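Local coordinates for protein restriction endonuclease UbaLAI (Unidentified, PDB 5O63) that binds its DNA recognition site through this N-terminal B3 domain, as part of a monomeric Type IIE restriction endonuclease that cleaves DNA, at residues I5-E10 and L108-F113; V12-K17 and P67-L72; M53-P58 and P88-T93. All coordinates share one frame; numbering follows the deposited sequence.

Contact 1 of 3, residues I5-E10 and L108-F113; sequences IKYAKE and LTIFLF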
loop_
_atom_site.group_PDB
_atom_site.type_symbol
_atom_site.label_atom_id
_atom_site.label_comp_id
_atom_site.label_asym_id
_atom_site.label_seq_id
_atom_site.Cartn_x
_atom_site.Cartn_y
_atom_site.Cartn_z
ATOM N N ILE A 5 -13.499 3.488 -8.093
ATOM C CA ILE A 5 -14.353 3.856 -6.963
ATOM C C ILE A 5 -15.085 2.654 -6.424
ATOM O O ILE A 5 -15.240 2.515 -5.190
ATOM C CB ILE A 5 -15.432 4.914 -7.324
ATOM C CG1 ILE A 5 -14.800 6.241 -7.716
ATOM C CG2 ILE A 5 -16.358 5.139 -6.120
ATOM C CD1 ILE A 5 -15.811 7.211 -8.351
ATOM N N LYS A 6 -15.554 1.779 -7.319
ATOM C CA LYS A 6 -16.239 0.567 -6.854
ATOM C C LYS A 6 -15.315 -0.271 -6.018
ATOM O O LYS A 6 -15.728 -0.784 -4.958
ATOM C CB LYS A 6 -16.796 -0.286 -8.004
ATOM C CG LYS A 6 -17.992 0.383 -8.696
ATOM C CD LYS A 6 -18.099 -0.030 -10.145
ATOM C CE LYS A 6 -18.460 -1.493 -10.256
ATOM N NZ LYS A 6 -18.669 -1.899 -11.675
ATOM N N TYR A 7 -14.097 -0.475 -6.505
ATOM C CA TYR A 7 -13.108 -1.163 -5.685
ATOM C C TYR A 7 -12.872 -0.563 -4.301
ATOM O O TYR A 7 -12.865 -1.263 -3.286
ATOM C CB TYR A 7 -11.778 -1.166 -6.498
ATOM C CG TYR A 7 -10.621 -1.668 -5.675
ATOM C CD1 TYR A 7 -10.414 -3.018 -5.508
ATOM C CD2 TYR A 7 -9.722 -0.771 -5.065
ATOM C CE1 TYR A 7 -9.277 -3.507 -4.748
ATOM C CE2 TYR A 7 -8.659 -1.227 -4.307
ATOM C CZ TYR A 7 -8.449 -2.585 -4.162
ATOM O OH TYR A 7 -7.369 -2.985 -3.414
ATOM N N ALA A 8 -12.611 0.733 -4.255
ATOM C CA ALA A 8 -12.381 1.394 -2.968
ATOM C C ALA A 8 -13.562 1.269 -2.042
ATOM O O ALA A 8 -13.387 0.995 -0.830
ATOM C CB ALA A 8 -12.025 2.900 -3.188
ATOM N N LYS A 9 -14.785 1.459 -2.568
ATOM C CA LYS A 9 -15.953 1.348 -1.729
ATOM C C LYS A 9 -16.096 -0.085 -1.187
ATOM O O LYS A 9 -16.454 -0.291 -0.033
ATOM C CB LYS A 9 -17.228 1.804 -2.516
ATOM C CG LYS A 9 -17.226 3.310 -2.729
ATOM C CD LYS A 9 -18.496 3.854 -3.463
ATOM C CE LYS A 9 -19.707 3.719 -2.635
ATOM N NZ LYS A 9 -20.244 2.338 -2.740
ATOM N N GLU A 10 -15.765 -1.065 -2.010
ATOM C CA GLU A 10 -15.872 -2.459 -1.625
ATOM C C GLU A 10 -14.852 -2.796 -0.501
ATOM O O GLU A 10 -15.135 -3.557 0.461
ATOM C CB GLU A 10 -15.626 -3.331 -2.869
ATOM C CG GLU A 10 -16.174 -4.772 -2.752
ATOM N N LEU A 108 2.030 -6.035 -7.038
ATOM C CA LEU A 108 1.432 -4.731 -6.795
ATOM C C LEU A 108 1.093 -4.622 -5.293
ATOM O O LEU A 108 0.636 -5.593 -4.718
ATOM C CB LEU A 108 0.135 -4.567 -7.653
ATOM C CG LEU A 108 -0.560 -3.224 -7.599
ATOM C CD1 LEU A 108 0.265 -2.141 -8.340
ATOM C CD2 LEU A 108 -2.016 -3.305 -8.225
ATOM N N THR A 109 1.302 -3.452 -4.714
ATOM C CA THR A 109 0.664 -3.123 -3.442
ATOM C C THR A 109 -0.253 -1.946 -3.614
ATOM O O THR A 109 0.106 -0.978 -4.297
ATOM C CB THR A 109 1.704 -2.826 -2.358
ATOM O OG1 THR A 109 2.560 -1.720 -2.741
ATOM C CG2 THR A 109 2.510 -4.056 -2.066
ATOM N N ILE A 110 -1.444 -2.015 -2.998
ATOM C CA ILE A 110 -2.355 -0.885 -2.966
ATOM C C ILE A 110 -2.582 -0.494 -1.512
ATOM O O ILE A 110 -2.926 -1.333 -0.700
ATOM C CB ILE A 110 -3.690 -1.183 -3.622
ATOM C CG1 ILE A 110 -3.502 -1.611 -5.080
ATOM C CG2 ILE A 110 -4.659 0.072 -3.429
ATOM C CD1 ILE A 110 -4.783 -2.056 -5.686
ATOM N N PHE A 111 -2.385 0.787 -1.197
ATOM C CA PHE A 111 -2.737 1.315 0.108
ATOM C C PHE A 111 -3.843 2.332 -0.133
ATOM O O PHE A 111 -3.767 3.136 -1.044
ATOM C CB PHE A 111 -1.565 2.014 0.788
ATOM C CG PHE A 111 -0.377 1.129 1.099
ATOM C CD1 PHE A 111 -0.208 0.679 2.395
ATOM C CD2 PHE A 111 0.603 0.855 0.114
ATOM C CE1 PHE A 111 0.911 -0.124 2.714
ATOM C CE2 PHE A 111 1.710 0.043 0.449
ATOM C CZ PHE A 111 1.825 -0.412 1.738
ATOM N N LEU A 112 -4.860 2.314 0.708
ATOM C CA LEU A 112 -5.953 3.272 0.590
ATOM C C LEU A 112 -6.095 3.942 1.945
ATOM O O LEU A 112 -6.091 3.243 2.963
ATOM C CB LEU A 112 -7.255 2.559 0.231
ATOM C CG LEU A 112 -8.471 3.389 -0.151
ATOM C CD1 LEU A 112 -8.282 3.869 -1.567
ATOM C CD2 LEU A 112 -9.801 2.559 0.039
ATOM N N PHE A 113 -6.191 5.273 1.975
ATOM C CA PHE A 113 -6.520 5.976 3.204
ATOM C C PHE A 113 -7.919 6.484 3.024
ATOM O O PHE A 113 -8.171 7.266 2.113
ATOM C CB PHE A 113 -5.553 7.125 3.532
ATOM C CG PHE A 113 -5.951 7.861 4.795
ATOM C CD1 PHE A 113 -5.689 7.322 6.039
ATOM C CD2 PHE A 113 -6.655 9.054 4.719
ATOM C CE1 PHE A 113 -6.079 7.984 7.210
ATOM C CE2 PHE A 113 -7.036 9.730 5.869
ATOM C CZ PHE A 113 -6.743 9.192 7.119
#

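Contact 2 of 3, residues V12-K17 and P67-L72; sequences VRSAGK and PAFDSL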
loop_
_atom_site.group_PDB
_atom_site.type_symbol
_atom_site.label_atom_id
_atom_site.label_comp_id
_atom_site.label_asym_id
_atom_site.label_seq_id
_atom_site.Cartn_x
_atom_site.Cartn_y
_atom_site.Cartn_z
ATOM N N VAL A 12 -13.635 -0.676 1.706
ATOM C CA VAL A 12 -14.062 -0.057 2.975
ATOM C C VAL A 12 -15.227 -0.836 3.566
ATOM O O VAL A 12 -15.265 -1.149 4.774
ATOM C CB VAL A 12 -14.357 1.433 2.769
ATOM C CG1 VAL A 12 -15.053 2.020 3.926
ATOM C CG2 VAL A 12 -13.015 2.158 2.481
ATOM N N ARG A 13 -16.200 -1.176 2.724
ATOM C CA ARG A 13 -17.322 -1.947 3.234
ATOM C C ARG A 13 -16.846 -3.308 3.810
ATOM O O ARG A 13 -17.498 -3.811 4.732
ATOM C CB ARG A 13 -18.381 -2.131 2.137
ATOM C CG ARG A 13 -18.111 -3.335 1.266
ATOM N N SER A 14 -15.693 -3.841 3.361
ATOM C CA SER A 14 -15.299 -5.167 3.822
ATOM C C SER A 14 -14.796 -5.041 5.255
ATOM O O SER A 14 -14.672 -6.050 5.961
ATOM C CB SER A 14 -14.231 -5.819 2.916
ATOM O OG SER A 14 -13.011 -5.123 2.915
ATOM N N ALA A 15 -14.474 -3.809 5.677
ATOM C CA ALA A 15 -14.058 -3.536 7.064
ATOM C C ALA A 15 -15.243 -3.052 7.923
ATOM O O ALA A 15 -15.082 -2.615 9.056
ATOM C CB ALA A 15 -12.933 -2.511 7.081
ATOM N N GLY A 16 -16.415 -3.095 7.338
ATOM C CA GLY A 16 -17.640 -2.653 8.037
ATOM C C GLY A 16 -17.852 -1.148 8.133
ATOM O O GLY A 16 -18.593 -0.669 8.996
ATOM N N LYS A 17 -17.247 -0.392 7.237
ATOM C CA LYS A 17 -17.425 1.062 7.181
ATOM C C LYS A 17 -18.037 1.418 5.845
ATOM O O LYS A 17 -18.212 0.541 5.015
ATOM C CB LYS A 17 -16.061 1.778 7.348
ATOM C CG LYS A 17 -15.314 1.506 8.668
ATOM C CD LYS A 17 -16.086 2.115 9.858
ATOM C CE LYS A 17 -15.223 2.168 11.120
ATOM N NZ LYS A 17 -16.053 2.593 12.302
ATOM N N PRO A 67 -2.251 1.295 12.125
ATOM C CA PRO A 67 -3.185 0.191 11.895
ATOM C C PRO A 67 -3.614 0.194 10.437
ATOM O O PRO A 67 -3.717 1.271 9.836
ATOM C CB PRO A 67 -4.360 0.509 12.852
ATOM C CG PRO A 67 -4.271 1.933 13.067
ATOM C CD PRO A 67 -2.861 2.401 12.890
ATOM N N ALA A 68 -3.833 -0.968 9.845
ATOM C CA ALA A 68 -4.270 -1.035 8.447
ATOM C C ALA A 68 -5.105 -2.266 8.304
ATOM O O ALA A 68 -4.776 -3.316 8.888
ATOM C CB ALA A 68 -3.076 -1.099 7.476
ATOM N N PHE A 69 -6.199 -2.156 7.571
ATOM C CA PHE A 69 -7.051 -3.295 7.311
ATOM C C PHE A 69 -6.492 -4.081 6.145
ATOM O O PHE A 69 -6.328 -3.564 5.038
ATOM C CB PHE A 69 -8.471 -2.847 7.033
ATOM C CG PHE A 69 -9.413 -3.969 6.857
ATOM C CD1 PHE A 69 -9.948 -4.653 7.981
ATOM C CD2 PHE A 69 -9.779 -4.375 5.609
ATOM C CE1 PHE A 69 -10.865 -5.671 7.800
ATOM C CE2 PHE A 69 -10.714 -5.393 5.434
ATOM C CZ PHE A 69 -11.243 -6.061 6.545
ATOM N N ASP A 70 -6.138 -5.340 6.396
ATOM C CA ASP A 70 -5.556 -6.189 5.375
ATOM C C ASP A 70 -6.643 -6.857 4.592
ATOM O O ASP A 70 -7.412 -7.668 5.109
ATOM C CB ASP A 70 -4.653 -7.253 6.015
ATOM C CG ASP A 70 -4.023 -8.119 4.993
ATOM O OD1 ASP A 70 -4.638 -9.069 4.518
ATOM O OD2 ASP A 70 -2.868 -7.852 4.657
ATOM N N SER A 71 -6.792 -6.475 3.312
ATOM C CA SER A 71 -7.888 -6.958 2.527
ATOM C C SER A 71 -7.806 -8.453 2.271
ATOM O O SER A 71 -8.817 -9.099 2.184
ATOM C CB SER A 71 -7.911 -6.188 1.183
ATOM O OG SER A 71 -8.959 -6.650 0.314
ATOM N N LEU A 72 -6.604 -8.998 2.134
ATOM C CA LEU A 72 -6.518 -10.407 1.763
ATOM C C LEU A 72 -7.029 -11.291 2.934
ATOM O O LEU A 72 -7.796 -12.233 2.702
ATOM C CB LEU A 72 -5.090 -10.810 1.397
ATOM C CG LEU A 72 -4.630 -10.303 0.029
ATOM C CD1 LEU A 72 -3.152 -10.756 -0.120
ATOM C CD2 LEU A 72 -5.535 -10.972 -0.959
#

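Contact 3 of 3, residues M53-P58 and P88-T93; sequences MPISDP and PERRIT. With nucleotides of chain D; nucleotides of chain C.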
loop_
_atom_site.group_PDB
_atom_site.type_symbol
_atom_site.label_atom_id
_atom_site.label_comp_id
_atom_site.label_asym_id
_atom_site.label_seq_id
_atom_site.Cartn_x
_atom_site.Cartn_y
_atom_site.Cartn_z
ATOM N N MET A 53 5.390 10.812 10.746
ATOM C CA MET A 53 6.345 10.141 11.585
ATOM C C MET A 53 7.377 11.184 11.923
ATOM O O MET A 53 8.191 11.517 11.090
ATOM C CB MET A 53 6.999 8.932 10.895
ATOM C CG MET A 53 8.134 8.344 11.716
ATOM S SD MET A 53 8.546 6.647 11.312
ATOM C CE MET A 53 8.676 6.827 9.553
ATOM N N PRO A 54 7.312 11.748 13.135
ATOM C CA PRO A 54 8.359 12.718 13.437
ATOM C C PRO A 54 9.724 12.030 13.431
ATOM O O PRO A 54 9.873 10.889 13.884
ATOM C CB PRO A 54 7.979 13.219 14.826
ATOM C CG PRO A 54 7.291 12.035 15.438
ATOM C CD PRO A 54 6.524 11.387 14.325
ATOM N N ILE A 55 10.692 12.698 12.821
ATOM C CA ILE A 55 12.089 12.260 12.847
ATOM C C ILE A 55 12.823 13.308 13.686
ATOM O O ILE A 55 13.217 14.368 13.179
ATOM C CB ILE A 55 12.681 12.151 11.408
ATOM C CG1 ILE A 55 12.015 11.008 10.646
ATOM C CG2 ILE A 55 14.173 11.895 11.417
ATOM C CD1 ILE A 55 10.936 11.483 9.799
ATOM N N SER A 56 12.962 13.026 14.981
ATOM C CA SER A 56 13.431 14.009 15.948
ATOM C C SER A 56 14.909 14.259 15.768
ATOM O O SER A 56 15.434 15.332 16.112
ATOM C CB SER A 56 13.149 13.532 17.373
ATOM O OG SER A 56 13.689 12.230 17.583
ATOM N N ASP A 57 15.569 13.240 15.243
ATOM C CA ASP A 57 16.987 13.264 14.939
ATOM C C ASP A 57 17.225 12.493 13.645
ATOM O O ASP A 57 17.140 11.279 13.620
ATOM C CB ASP A 57 17.795 12.644 16.071
ATOM C CG ASP A 57 19.279 12.876 15.920
ATOM O OD1 ASP A 57 19.747 13.167 14.792
ATOM O OD2 ASP A 57 19.987 12.784 16.961
ATOM N N PRO A 58 17.526 13.205 12.563
ATOM C CA PRO A 58 17.682 12.471 11.307
ATOM C C PRO A 58 18.896 11.533 11.319
ATOM O O PRO A 58 18.970 10.676 10.447
ATOM C CB PRO A 58 17.816 13.595 10.263
ATOM C CG PRO A 58 18.360 14.720 11.021
ATOM C CD PRO A 58 17.861 14.635 12.428
ATOM N N PRO A 88 19.290 8.085 3.316
ATOM C CA PRO A 88 18.174 7.813 4.260
ATOM C C PRO A 88 16.954 7.360 3.494
ATOM O O PRO A 88 16.765 7.814 2.357
ATOM C CB PRO A 88 17.905 9.168 4.886
ATOM C CG PRO A 88 18.269 10.162 3.758
ATOM C CD PRO A 88 19.346 9.506 2.913
ATOM N N GLU A 89 16.111 6.520 4.049
ATOM C CA GLU A 89 14.943 6.071 3.269
ATOM C C GLU A 89 13.890 5.531 4.244
ATOM O O GLU A 89 14.178 5.392 5.449
ATOM C CB GLU A 89 15.323 4.994 2.240
ATOM C CG GLU A 89 15.604 3.609 2.906
ATOM C CD GLU A 89 16.115 2.592 1.879
ATOM O OE1 GLU A 89 16.693 3.004 0.809
ATOM O OE2 GLU A 89 15.916 1.399 2.166
ATOM N N ARG A 90 12.702 5.298 3.717
ATOM C CA ARG A 90 11.566 4.778 4.477
ATOM C C ARG A 90 10.970 3.564 3.799
ATOM O O ARG A 90 10.910 3.429 2.581
ATOM C CB ARG A 90 10.470 5.867 4.674
ATOM C CG ARG A 90 11.003 7.126 5.303
ATOM C CD ARG A 90 9.929 8.061 5.664
ATOM N NE ARG A 90 10.553 9.335 5.993
ATOM C CZ ARG A 90 9.877 10.357 6.476
ATOM N NH1 ARG A 90 8.583 10.208 6.689
ATOM N NH2 ARG A 90 10.505 11.507 6.751
ATOM N N ARG A 91 10.518 2.610 4.646
ATOM C CA ARG A 91 9.980 1.335 4.186
ATOM C C ARG A 91 8.713 1.049 4.948
ATOM O O ARG A 91 8.617 1.479 6.123
ATOM C CB ARG A 91 10.973 0.190 4.458
ATOM C CG ARG A 91 12.314 0.353 3.765
ATOM C CD ARG A 91 13.210 -0.749 4.293
ATOM N NE ARG A 91 14.583 -0.493 3.881
ATOM C CZ ARG A 91 15.653 -1.184 4.288
ATOM N NH1 ARG A 91 15.507 -2.258 5.103
ATOM N NH2 ARG A 91 16.869 -0.783 3.887
ATOM N N ILE A 92 7.778 0.320 4.346
ATOM C CA ILE A 92 6.694 -0.351 5.091
ATOM C C ILE A 92 7.125 -1.797 5.263
ATOM O O ILE A 92 7.661 -2.427 4.339
ATOM C CB ILE A 92 5.333 -0.320 4.331
ATOM C CG1 ILE A 92 5.075 1.110 3.828
ATOM C CG2 ILE A 92 4.231 -0.851 5.273
ATOM C CD1 ILE A 92 5.004 2.155 4.998
ATOM N N THR A 93 6.871 -2.329 6.467
ATOM C CA THR A 93 7.108 -3.742 6.751
ATOM C C THR A 93 5.926 -4.334 7.567
ATOM O O THR A 93 4.957 -3.617 7.905
ATOM C CB THR A 93 8.411 -3.959 7.578
ATOM O OG1 THR A 93 8.238 -3.361 8.882
ATOM C CG2 THR A 93 9.633 -3.327 6.939
ATOM P P DC D 3 12.626 2.051 -8.259
ATOM O OP1 DC D 3 12.415 1.647 -9.709
ATOM O OP2 DC D 3 11.480 2.082 -7.272
ATOM O "O5'" DC D 3 13.772 1.139 -7.647
ATOM C "C5'" DC D 3 14.948 0.976 -8.380
ATOM C "C4'" DC D 3 15.965 0.228 -7.594
ATOM O "O4'" DC D 3 16.392 1.009 -6.457
ATOM C "C3'" DC D 3 15.482 -1.092 -7.009
ATOM O "O3'" DC D 3 15.893 -2.113 -7.933
ATOM C "C2'" DC D 3 16.239 -1.162 -5.650
ATOM C "C1'" DC D 3 17.175 0.053 -5.737
ATOM N N1 DC D 3 17.571 0.590 -4.472
ATOM C C2 DC D 3 18.924 0.513 -4.102
ATOM O O2 DC D 3 19.748 0.047 -4.928
ATOM N N3 DC D 3 19.305 0.935 -2.855
ATOM C C4 DC D 3 18.393 1.398 -1.987
ATOM N N4 DC D 3 18.830 1.838 -0.811
ATOM C C5 DC D 3 16.971 1.464 -2.331
ATOM C C6 DC D 3 16.618 1.060 -3.582
ATOM P P DT C 5 21.819 -0.268 12.174
ATOM O OP1 DT C 5 22.817 -0.076 13.260
ATOM O OP2 DT C 5 20.925 0.771 11.665
ATOM O "O5'" DT C 5 22.606 -0.841 10.880
ATOM C "C5'" DT C 5 23.628 -1.799 11.113
ATOM C "C4'" DT C 5 24.263 -2.276 9.810
ATOM O "O4'" DT C 5 23.230 -2.982 9.035
ATOM C "C3'" DT C 5 24.845 -1.206 8.904
ATOM O "O3'" DT C 5 25.993 -1.728 8.282
ATOM C "C2'" DT C 5 23.741 -1.040 7.837
ATOM C "C1'" DT C 5 23.272 -2.498 7.732
ATOM N N1 DT C 5 21.959 -2.631 7.164
ATOM C C2 DT C 5 21.765 -3.536 6.130
ATOM O O2 DT C 5 22.645 -4.250 5.738
ATOM N N3 DT C 5 20.516 -3.556 5.581
ATOM C C4 DT C 5 19.440 -2.782 5.954
ATOM O O4 DT C 5 18.374 -2.864 5.398
ATOM C C5 DT C 5 19.684 -1.864 7.082
ATOM C C7 DT C 5 18.564 -0.971 7.582
ATOM C C6 DT C 5 20.915 -1.835 7.623
ATOM P P DC C 3 10.487 -4.268 11.670
ATOM O OP1 DC C 3 10.050 -3.209 12.643
ATOM O OP2 DC C 3 10.526 -3.884 10.251
ATOM O "O5'" DC C 3 11.985 -4.614 12.099
ATOM C "C5'" DC C 3 12.233 -4.882 13.525
ATOM C "C4'" DC C 3 13.673 -5.345 13.696
ATOM O "O4'" DC C 3 13.876 -6.536 12.933
ATOM C "C3'" DC C 3 14.754 -4.438 13.205
ATOM O "O3'" DC C 3 15.013 -3.402 14.125
ATOM C "C2'" DC C 3 15.957 -5.385 13.136
ATOM C "C1'" DC C 3 15.292 -6.639 12.650
ATOM N N1 DC C 3 15.441 -6.908 11.192
ATOM C C2 DC C 3 16.604 -7.511 10.768
ATOM O O2 DC C 3 17.511 -7.676 11.589
ATOM N N3 DC C 3 16.697 -7.901 9.494
ATOM C C4 DC C 3 15.698 -7.623 8.596
ATOM N N4 DC C 3 15.858 -8.046 7.342
ATOM C C5 DC C 3 14.479 -6.976 8.997
ATOM C C6 DC C 3 14.394 -6.659 10.332
HETATM O O HOH W 1 6.517 11.946 8.135
#

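Contact 1 of 3, residues I5-E10 and L108-F113
Tyr7 and Ala8 of helix 3-14 face Ile110 and Leu112 of strand 108-116, and apolar packing is what joins them. Tyr7 and Ile110 approach from opposite directions. With CG opposite the backbone N (chi1 172°), the Tyr7 ring leaves the helix and extends toward the strand. Its far end is what touches. Ile110 CD1 lies 3.6 Å from Tyr7 OH and 4.0 Å from Tyr7 CZ, oblique to the ring. Ile110 CG2 is a second, looser neighbour, 4.1 Å from Tyr7 OH. Two residues further along the strand, Leu112 turns both methyls to Ala8. Leu112 CD2 is 3.9 Å from Ala8 CB. Leu112 also has a second conformer, so this distance is less certain. The small alanine lets the helix backbone come close: the CA atoms of Ala8 and Leu112 are 7.6 Å apart.

No hydrogen bond crosses between the two segments. The polar end of Tyr7 is still satisfied, because OH bonds to Asp126 OD2 on the adjacent strand 121-128. That bond probably helps to hold the phenol oxygen beside the Ile110 methyl. Helix 136-144 adds to the same layer, with Leu139 against Tyr7 and Cys143 against Ile110.

The arrangement is a helix laid on a beta sheet through a buried apolar layer, here the N-terminal helix of a B3 domain, a DNA-binding pseudobarrel fold.

Contact 2 of 3, residues V12-K17 and P67-L72
A Schellman motif ends helix 3-14 just where Ser14 and Ala15 meet Phe69 of strand 62-70. The contact joins the end of the N-terminal helix to the sheet of the B3 domain. Gly16 is the C-prime residue and has a positive phi. Gly16 N bonds to Arg13 O. Val12 O takes two donors, Ala15 N at 2.9 Å and Lys17 N at 3.3 Å, which reach it from opposite faces of its carbonyl plane.

The turn directs Ala15 CB at the Phe69 ring. Phe69 CG stands opposite the backbone N (chi1 -176°), which extends the ring from the strand to the helix end. The methyl sits over the middle of one ring face in a CH-pi contact. Ala15 CB is 3.6 Å from the centroid of the Phe69 ring and only 5° off its normal. His76 meets Phe69 edge-to-face, and Tyr124 of strand 121-128 touches Ala15.

Ser14 approaches the far part of the ring. Its backbone atom Ser14 O lies 3.5 Å from Phe69 CZ. The hydroxyl is held by Leu11 O, one helical turn back. Ser14 OG then rests 3.4 Å from Phe69 CE2, oblique to the ring.

Contact 3 of 3, residues M53-P58 and P88-T93
With CG opposite the carbonyl carbon (chi1 -55°) and the chain extended to NE, Arg90 reaches from strand 89-93 to the loop 53-58. Ile55 meets it from the opposite direction and sets CD1 over one face of the guanidinium. Ile55 CD1 is 3.1 Å from Arg90 NH2, very close for a methyl, and Ile55 chi2 is 97°, far from staggered. The exact place of that methyl is therefore doubtful. Met53, an engineered residue, adds CE at 4.3 Å from Arg90 CD. A water links the segments in the guanidinium plane: it accepts from Arg90 NH1 at 3.1 Å and also from Met53 N. Arg90 NH1 bonds to Tyr81 OH as well, and Tyr47 makes a cation-pi contact with Arg90.

The neighbouring residues of the same strand read the DNA in this B3 domain, at the major-groove edges of the bases. Arg91 forms a salt bridge with Glu89, gripping OE2 side-on with NE and NH2; Arg91 NE is 2.9 Å from Glu89 OE2. The O4 atom of DT5 of chain C lies at the edge of the same guanidinium, 2.9 Å from Arg91 NH1 and 3.0 Å from Arg91 NH2. A methionine in place of Arg91 has neither the donors nor the charge, so thymine O4 would probably be less firmly recognised and the Glu89 carboxylate, without its positive mate, freer to turn. Glu89 OE1 accepts an almost straight bond (167°) from N4 of DC3 of chain D, 2.9 Å away. Thr93 OG1 donates to the phosphate oxygen OP2 of DC3 of chain C at 2.7 Å.

Contacts 1 and 2 share helix 3-14 and bring it onto the same sheet. Their centres are about 10 Å apart, and they touch where Leu112 CD2 packs 4.1 Å from Val12 CG2. Contact 3 lies on the other side of the chain's centre from contact 1, and its centre is about 25 Å from those of contacts 1 and 2. It still touches contact 1 by packing: Phe111 CZ is 4.2 Å from Ile92 CG1. Contacts 2 and 3 do not touch; their nearest atoms are about 8 Å apart. Contact 3 alone binds the DNA directly. The nearest atoms of contacts 1 and 2 stay about 11 Å and 10 Å from it.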